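Local coordinates for protein CurD (Moorea producens 3L, PDB 5KP7) that probably works as an acyltransferase of the hydroxymethylglutaryl-CoA synthase family, with a thiolase-like fold and a pocket for 4'-phosphopantetheine, at residues S34-A39 with K425-L430; N250-Y255 with E260-R265; L312-Q317 with I334-F339. The protein carries 3 engineered substitutions. All blocks are in the same frame, centred on the assembly; numbering follows the deposited sequence.

Contact 1: residues S34-A39 with K425-L430; sequences SVYGGA and KGRLVL
Y36 and R427 meet where the strand 29-36 of the central mixed sheet of the thiolase-like fold runs out near the small antiparallel sheet built on strand 428-434. The contact is small, 121 Å² in all, and R427 is modelled in two conformers, so what follows describes one of them.

Flat-group packing comes first. The tyrosine presents an edge to the guanidinium: CE1 of Y36 sits 3.6 Å above the R427 plane, toward its rim, with the two planes 66° apart. R427 gets there because its chain bends at chi2 (-87°), which brings a guanidinium face to the ring's CE1 edge. The ring has its own neighbours, as the backbone N of G38 lies over the centre of one face and Y78 meets it edge-to-face.

Among the polar atoms, Y36 OH is hydrogen-bonded to E73, which fixes the far end of the ring beside the arginine. R427 NH1 comes to 3.2 Å from that same OH, near the ring plane, so the guanidinium lies beside a hydroxyl that E73 already holds. Along the backbone, R427 pairs with V443, and Y36 with A196 in the next strand of the large sheet.

A methyl group makes the remaining contact: A39 CB lies at the edge of the guanidinium, near its plane, 3.5 Å from R427 NH1.

Contact 2: residues N250-Y255 with E260-R265; sequences NAYRHY and EGVDYR. With SO4 (sulfate ion), chain D.
Y252 and Y255 lean from one side of helix 237-258 onto V262 and Y264, in the loop that carries the chain from this helix back to strand 270-273. It is a helix with its own return loop folded against it, with Y252, Y255, V262 and Y264 packed between them.

Y252 comes first. Its ring receives Y264 in a T-shaped stack: the edge of Y264 points at the face of Y252, centroids 5.2 Å apart and planes at 75°. The nearest atom, Y264 CD1, stands 3.8 Å above the Y252 plane, toward the rim. CG of Y252 lies anti to the backbone N (chi1 -178°), which sends the ring out from the helix to the loop. At its end, OH gives its hydrogen to a water at 2.7 Å, and the water in turn donates to the carbonyl O of V262, so a buried hydroxyl is tied to the loop backbone by a bridge. Y264 N is also close to that OH, but at an angle too poor for a bond.

One turn later Y255 takes V262 at its edge, in the ring plane, Y255 CE1 3.9 Å from V262 CG2. Its OH donates to O1 of a sulfate, probably from the crystallisation liquor, at 3.0 Å, and is also hydrogen-bonded to S360. F358 packs edge-to-face with both helix tyrosines.

The loop is braced beyond them: D263 makes a salt bridge with K293 through OD1, while OD2 closes an Asx turn by accepting from R265 N at 2.9 Å, the donor lying 38° out of the carboxylate plane.

Contact 3: residues L312-Q317 with I334-F339; sequences LVYCQQ and IDNGDF
Two helices of the C-terminal part of the thiolase-like fold meet here, 309-318 bringing V313 and Y314 against D335 and N336 in the last turn of 325-336. Y314 OH donates to D335 OD2 at 2.6 Å, a short bond that uses the anti lone pair, the one facing away from the other carboxylate oxygen. Ring and carboxylate stand nearly square, 83° apart, with OD2 at the ring's edge in its plane. Y314 CG lies beside the backbone N (chi1 -64°), a turn that carries the ring across to helix 325-336, where L328 also packs on it, while I376 and L380 of helix 376-381 pack on it too.

N336 lies over one face of the same ring, its ND2 3.8 Å above the plane and toward the rim. That nitrogen also touches V313 CB at 3.6 Å, the two side chains coming from opposite directions. Its hydrogen bond goes to the carbonyl O of S332, which holds the amide in this place. The hydroxyl of S332 in turn bonds Y314 N, a backbone N left without a bond to the turn before it.

A phenylalanine in place of Y314 would probably leave D335 OD2 without this donor and the carboxylate freer to turn.

At the ring's edge, near its plane, Q317 NE2 makes a weak hydrogen bond to V313 O, 3.3 Å long.

Overall arrangement
From the N terminus, residues 34-39 run off the end of strand 29-36 in the large mixed sheet and meet 425-430, at the start of strand 428-434 in the small antiparallel sheet; contact 1 thus ties the two sheets and closes a loop that holds both other contacts. Inside it, contact 2 comes first, a short turn-back from helix 237-258 into the loop before strand 270-273. Contact 3 follows in series, joining helix 309-318 to the end of helix 325-336. None of the loops cross. Contacts 1 and 2 lie on opposite sides of the chain's centre, their centres 38 Å apart, whereas the nearest atoms of contacts 1 and 3 are about 6 Å apart without touching.

Contact 1: residues S34-A39 with K425-L430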
# COMPACT_ATOMS: atom_id res chain seq x y z
N SER A 34 -12.46 -6.44 -6.73
CA SER A 34 -11.68 -7.31 -7.59
C SER A 34 -10.25 -6.80 -7.67
O SER A 34 -10.00 -5.59 -7.49
CB SER A 34 -12.36 -7.41 -8.95
OG SER A 34 -11.58 -8.17 -9.85
N VAL A 35 -9.31 -7.72 -7.87
CA VAL A 35 -7.87 -7.42 -7.78
C VAL A 35 -7.18 -7.85 -9.08
O VAL A 35 -7.54 -8.88 -9.64
CB VAL A 35 -7.25 -8.24 -6.62
CG1 VAL A 35 -5.72 -8.18 -6.63
CG2 VAL A 35 -7.83 -7.79 -5.30
N TYR A 36 -6.17 -7.09 -9.52
CA TYR A 36 -5.22 -7.57 -10.52
C TYR A 36 -3.83 -7.40 -9.94
O TYR A 36 -3.40 -6.27 -9.72
CB TYR A 36 -5.37 -6.85 -11.84
CG TYR A 36 -4.36 -7.28 -12.89
CD1 TYR A 36 -4.30 -8.60 -13.34
CD2 TYR A 36 -3.46 -6.39 -13.43
CE1 TYR A 36 -3.38 -9.00 -14.30
CE2 TYR A 36 -2.53 -6.79 -14.40
CZ TYR A 36 -2.50 -8.10 -14.83
OH TYR A 36 -1.61 -8.54 -15.80
N GLY A 37 -3.15 -8.52 -9.71
CA GLY A 37 -1.83 -8.53 -9.09
C GLY A 37 -0.69 -8.75 -10.06
O GLY A 37 0.39 -9.23 -9.67
N GLY A 38 -0.94 -8.42 -11.32
CA GLY A 38 0.06 -8.46 -12.39
C GLY A 38 0.15 -9.79 -13.07
O GLY A 38 -0.52 -10.77 -12.68
N ALA A 39 0.95 -9.84 -14.13
CA ALA A 39 1.15 -11.06 -14.91
C ALA A 39 2.45 -11.79 -14.56
O ALA A 39 2.65 -12.96 -14.95
CB ALA A 39 1.13 -10.72 -16.39
N LYS A 425 -6.53 -15.40 -21.86
CA LYS A 425 -7.18 -15.18 -20.57
C LYS A 425 -8.14 -14.00 -20.52
O LYS A 425 -8.73 -13.75 -19.50
CB LYS A 425 -6.13 -15.02 -19.49
CG LYS A 425 -5.39 -16.32 -19.21
CD LYS A 425 -4.60 -16.18 -17.92
CE LYS A 425 -4.07 -17.51 -17.41
NZ LYS A 425 -3.61 -18.44 -18.48
N GLY A 426 -8.30 -13.27 -21.62
CA GLY A 426 -9.17 -12.12 -21.64
C GLY A 426 -8.59 -10.95 -20.85
O GLY A 426 -9.32 -10.28 -20.14
N ARG A 427 -7.29 -10.74 -21.05
CA ARG A 427 -6.51 -9.67 -20.40
C ARG A 427 -6.38 -8.48 -21.31
O ARG A 427 -6.14 -8.66 -22.52
CB ARG A 427 -5.08 -10.16 -20.18
CG ARG A 427 -4.92 -11.23 -19.13
CD ARG A 427 -4.75 -10.63 -17.74
NE ARG A 427 -4.53 -11.72 -16.83
CZ ARG A 427 -3.34 -12.16 -16.44
NH1 ARG A 427 -2.23 -11.54 -16.83
NH2 ARG A 427 -3.27 -13.20 -15.64
N LEU A 428 -6.47 -7.28 -20.76
CA LEU A 428 -6.14 -6.10 -21.51
C LEU A 428 -4.63 -5.82 -21.40
O LEU A 428 -4.03 -5.89 -20.31
CB LEU A 428 -6.96 -4.89 -21.04
CG LEU A 428 -7.00 -3.74 -22.04
CD1 LEU A 428 -7.94 -4.07 -23.19
CD2 LEU A 428 -7.37 -2.43 -21.39
N VAL A 429 -4.04 -5.47 -22.54
CA VAL A 429 -2.65 -5.03 -22.62
C VAL A 429 -2.56 -3.72 -23.41
O VAL A 429 -3.47 -3.37 -24.20
CB VAL A 429 -1.69 -6.11 -23.22
CG1 VAL A 429 -1.68 -7.35 -22.35
CG2 VAL A 429 -2.05 -6.45 -24.64
N LEU A 430 -1.44 -3.02 -23.20
CA LEU A 430 -1.09 -1.83 -23.99
C LEU A 430 -0.44 -2.27 -25.30
O LEU A 430 0.66 -2.85 -25.29
CB LEU A 430 -0.13 -0.90 -23.20
CG LEU A 430 0.38 0.36 -23.91
CD1 LEU A 430 -0.73 1.37 -24.17
CD2 LEU A 430 1.52 0.96 -23.11

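Contact 2: residues N250-Y255 with E260-R265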
# COMPACT_ATOMS: atom_id res chain seq x y z
N ASN A 250 -2.32 9.53 15.43
CA ASN A 250 -3.19 10.72 15.45
C ASN A 250 -4.48 10.53 14.66
O ASN A 250 -5.52 11.02 15.08
CB ASN A 250 -2.43 11.98 14.99
CG ASN A 250 -1.51 12.54 16.04
OD1 ASN A 250 -1.97 13.10 17.03
ND2 ASN A 250 -0.22 12.40 15.85
N ALA A 251 -4.44 9.82 13.54
CA ALA A 251 -5.69 9.51 12.84
C ALA A 251 -6.63 8.63 13.68
O ALA A 251 -7.85 8.86 13.74
CB ALA A 251 -5.40 8.86 11.49
N TYR A 252 -6.06 7.64 14.34
CA TYR A 252 -6.85 6.79 15.23
C TYR A 252 -7.41 7.60 16.41
O TYR A 252 -8.56 7.41 16.78
CB TYR A 252 -6.07 5.57 15.73
CG TYR A 252 -6.94 4.70 16.62
CD1 TYR A 252 -7.96 3.92 16.07
CD2 TYR A 252 -6.79 4.70 18.01
CE1 TYR A 252 -8.81 3.18 16.86
CE2 TYR A 252 -7.64 3.95 18.80
CZ TYR A 252 -8.64 3.20 18.22
OH TYR A 252 -9.46 2.44 19.04
N ARG A 253 -6.62 8.52 16.97
CA ARG A 253 -7.11 9.37 18.07
C ARG A 253 -8.33 10.16 17.63
O ARG A 253 -9.30 10.28 18.37
CB ARG A 253 -6.04 10.32 18.59
CG ARG A 253 -6.58 11.25 19.69
CD ARG A 253 -5.52 12.01 20.48
NE ARG A 253 -4.54 11.09 21.07
CZ ARG A 253 -3.25 11.00 20.72
NH1 ARG A 253 -2.71 11.77 19.78
NH2 ARG A 253 -2.47 10.12 21.35
N HIS A 254 -8.29 10.69 16.40
CA HIS A 254 -9.41 11.46 15.86
C HIS A 254 -10.66 10.57 15.73
O HIS A 254 -11.77 10.97 16.11
CB HIS A 254 -9.00 12.09 14.52
CG HIS A 254 -9.95 13.11 13.99
ND1 HIS A 254 -10.18 13.30 12.65
CD2 HIS A 254 -10.75 14.00 14.63
CE1 HIS A 254 -11.04 14.27 12.47
NE2 HIS A 254 -11.41 14.71 13.67
N TYR A 255 -10.47 9.34 15.26
CA TYR A 255 -11.57 8.38 15.18
C TYR A 255 -12.12 8.09 16.60
O TYR A 255 -13.34 8.10 16.81
CB TYR A 255 -11.07 7.12 14.49
CG TYR A 255 -12.03 5.96 14.39
CD1 TYR A 255 -12.28 5.16 15.50
CD2 TYR A 255 -12.60 5.60 13.16
CE1 TYR A 255 -13.13 4.06 15.41
CE2 TYR A 255 -13.44 4.50 13.06
CZ TYR A 255 -13.70 3.73 14.18
OH TYR A 255 -14.53 2.62 14.10
N GLU A 260 -17.43 7.03 20.50
CA GLU A 260 -17.26 6.94 21.95
C GLU A 260 -17.18 5.49 22.44
O GLU A 260 -18.01 4.66 22.09
CB GLU A 260 -18.38 7.69 22.68
CG GLU A 260 -18.21 7.73 24.19
CD GLU A 260 -19.35 8.43 24.90
OE1 GLU A 260 -19.70 8.00 26.02
OE2 GLU A 260 -19.89 9.42 24.34
N GLY A 261 -16.16 5.19 23.23
CA GLY A 261 -16.01 3.87 23.85
C GLY A 261 -15.28 2.85 22.98
O GLY A 261 -15.13 1.70 23.38
N VAL A 262 -14.81 3.24 21.81
CA VAL A 262 -14.08 2.30 20.96
C VAL A 262 -12.77 1.87 21.64
O VAL A 262 -12.15 2.66 22.35
CB VAL A 262 -13.85 2.87 19.55
CG1 VAL A 262 -12.76 3.95 19.55
CG2 VAL A 262 -13.50 1.75 18.59
N ASP A 263 -12.41 0.61 21.45
CA ASP A 263 -11.19 0.03 22.02
C ASP A 263 -10.36 -0.60 20.92
O ASP A 263 -10.90 -1.33 20.12
CB ASP A 263 -11.55 -1.04 23.07
CG ASP A 263 -10.33 -1.57 23.79
OD1 ASP A 263 -10.01 -1.01 24.87
OD2 ASP A 263 -9.69 -2.51 23.28
N TYR A 264 -9.07 -0.30 20.88
CA TYR A 264 -8.22 -0.73 19.78
C TYR A 264 -8.10 -2.26 19.68
O TYR A 264 -7.93 -2.77 18.59
CB TYR A 264 -6.84 -0.11 19.89
CG TYR A 264 -5.96 -0.30 18.70
CD1 TYR A 264 -6.18 0.39 17.49
CD2 TYR A 264 -4.86 -1.14 18.76
CE1 TYR A 264 -5.37 0.21 16.39
CE2 TYR A 264 -4.02 -1.31 17.67
CZ TYR A 264 -4.28 -0.61 16.50
OH TYR A 264 -3.47 -0.76 15.41
N ARG A 265 -8.19 -2.96 20.80
CA ARG A 265 -8.23 -4.43 20.76
C ARG A 265 -9.65 -4.94 20.59
O ARG A 265 -9.91 -5.75 19.71
CB ARG A 265 -7.62 -5.06 22.01
CG ARG A 265 -7.65 -6.59 21.94
CD ARG A 265 -6.67 -7.27 22.89
NE ARG A 265 -6.60 -6.61 24.17
CZ ARG A 265 -5.52 -6.54 24.96
NH1 ARG A 265 -4.34 -7.11 24.62
NH2 ARG A 265 -5.60 -5.89 26.12
S SO4 D . -17.63 0.65 16.37
O1 SO4 D . -16.29 1.08 15.91
O2 SO4 D . -18.63 0.87 15.30
O3 SO4 D . -18.01 1.42 17.57
O4 SO4 D . -17.57 -0.79 16.72
O HOH W 1 -9.53 3.35 21.56

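Contact 3: residues L312-Q317 with I334-F339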
# COMPACT_ATOMS: atom_id res chain seq x y z
N LEU A 312 -1.74 -9.31 5.62
CA LEU A 312 -0.42 -9.26 4.97
C LEU A 312 -0.19 -10.31 3.90
O LEU A 312 0.70 -10.18 3.10
CB LEU A 312 0.70 -9.34 6.02
CG LEU A 312 0.66 -8.17 7.01
CD1 LEU A 312 1.74 -8.36 8.06
CD2 LEU A 312 0.85 -6.82 6.32
N VAL A 313 -0.99 -11.38 3.89
CA VAL A 313 -0.74 -12.51 3.03
C VAL A 313 -0.62 -12.09 1.55
O VAL A 313 0.36 -12.43 0.91
CB VAL A 313 -1.82 -13.60 3.20
CG1 VAL A 313 -1.69 -14.70 2.16
CG2 VAL A 313 -1.73 -14.19 4.61
N TYR A 314 -1.63 -11.41 1.02
CA TYR A 314 -1.56 -11.02 -0.40
C TYR A 314 -0.57 -9.88 -0.62
O TYR A 314 0.08 -9.82 -1.66
CB TYR A 314 -2.91 -10.63 -0.97
CG TYR A 314 -3.93 -11.74 -1.00
CD1 TYR A 314 -3.55 -13.08 -1.04
CD2 TYR A 314 -5.28 -11.44 -1.00
CE1 TYR A 314 -4.51 -14.08 -1.07
CE2 TYR A 314 -6.24 -12.42 -1.04
CZ TYR A 314 -5.85 -13.75 -1.09
OH TYR A 314 -6.78 -14.78 -1.11
N CYS A 315 -0.43 -9.00 0.36
CA CYS A 315 0.55 -7.90 0.26
C CYS A 315 1.96 -8.43 0.03
O CYS A 315 2.71 -7.86 -0.79
CB CYS A 315 0.47 -7.02 1.51
SG CYS A 315 -1.07 -6.10 1.64
N GLN A 316 2.31 -9.54 0.68
CA GLN A 316 3.63 -10.17 0.55
C GLN A 316 3.91 -10.73 -0.83
O GLN A 316 5.06 -11.05 -1.12
CB GLN A 316 3.80 -11.35 1.52
CG GLN A 316 3.85 -10.95 2.95
CD GLN A 316 4.07 -12.17 3.84
OE1 GLN A 316 3.31 -13.17 3.78
NE2 GLN A 316 5.11 -12.13 4.63
N GLN A 317 2.85 -10.96 -1.62
CA GLN A 317 2.94 -11.53 -2.95
C GLN A 317 2.99 -10.49 -4.07
O GLN A 317 3.30 -10.82 -5.21
CB GLN A 317 1.75 -12.47 -3.17
CG GLN A 317 1.82 -13.68 -2.26
CD GLN A 317 0.65 -14.60 -2.48
OE1 GLN A 317 0.53 -15.23 -3.53
NE2 GLN A 317 -0.25 -14.66 -1.51
N ILE A 334 -10.12 -10.59 4.41
CA ILE A 334 -11.39 -11.29 4.18
C ILE A 334 -11.15 -12.75 3.79
O ILE A 334 -11.75 -13.67 4.37
CB ILE A 334 -12.26 -10.59 3.12
CG1 ILE A 334 -12.67 -9.22 3.66
CG2 ILE A 334 -13.50 -11.42 2.78
CD1 ILE A 334 -13.27 -8.30 2.65
N ASP A 335 -10.25 -12.98 2.83
CA ASP A 335 -9.96 -14.34 2.39
C ASP A 335 -9.25 -15.22 3.43
O ASP A 335 -9.52 -16.43 3.53
CB ASP A 335 -9.12 -14.33 1.12
CG ASP A 335 -9.93 -14.07 -0.12
OD1 ASP A 335 -11.18 -13.91 -0.05
OD2 ASP A 335 -9.28 -13.97 -1.17
N ASN A 336 -8.36 -14.61 4.20
CA ASN A 336 -7.49 -15.37 5.09
C ASN A 336 -7.88 -15.39 6.56
O ASN A 336 -7.38 -16.24 7.31
CB ASN A 336 -6.05 -14.87 4.91
CG ASN A 336 -5.54 -15.16 3.52
OD1 ASN A 336 -5.32 -16.31 3.16
ND2 ASN A 336 -5.39 -14.13 2.72
N GLY A 337 -8.81 -14.53 6.96
CA GLY A 337 -9.34 -14.50 8.31
C GLY A 337 -10.60 -15.34 8.45
O GLY A 337 -11.01 -16.02 7.52
N ASP A 338 -11.23 -15.29 9.62
CA ASP A 338 -12.41 -16.11 9.93
C ASP A 338 -13.64 -15.22 9.97
O ASP A 338 -13.67 -14.25 10.77
CB ASP A 338 -12.24 -16.77 11.30
CG ASP A 338 -13.35 -17.75 11.60
OD1 ASP A 338 -14.49 -17.30 11.81
OD2 ASP A 338 -13.07 -18.96 11.65
N PHE A 339 -14.61 -15.52 9.11
CA PHE A 339 -15.87 -14.75 9.02
C PHE A 339 -17.05 -15.68 9.23
O PHE A 339 -18.10 -15.52 8.63
CB PHE A 339 -15.91 -13.95 7.71
CG PHE A 339 -14.83 -12.95 7.64
CD1 PHE A 339 -13.55 -13.34 7.28
CD2 PHE A 339 -15.03 -11.64 8.07
CE1 PHE A 339 -12.51 -12.45 7.33
CE2 PHE A 339 -13.98 -10.73 8.10
CZ PHE A 339 -12.71 -11.16 7.73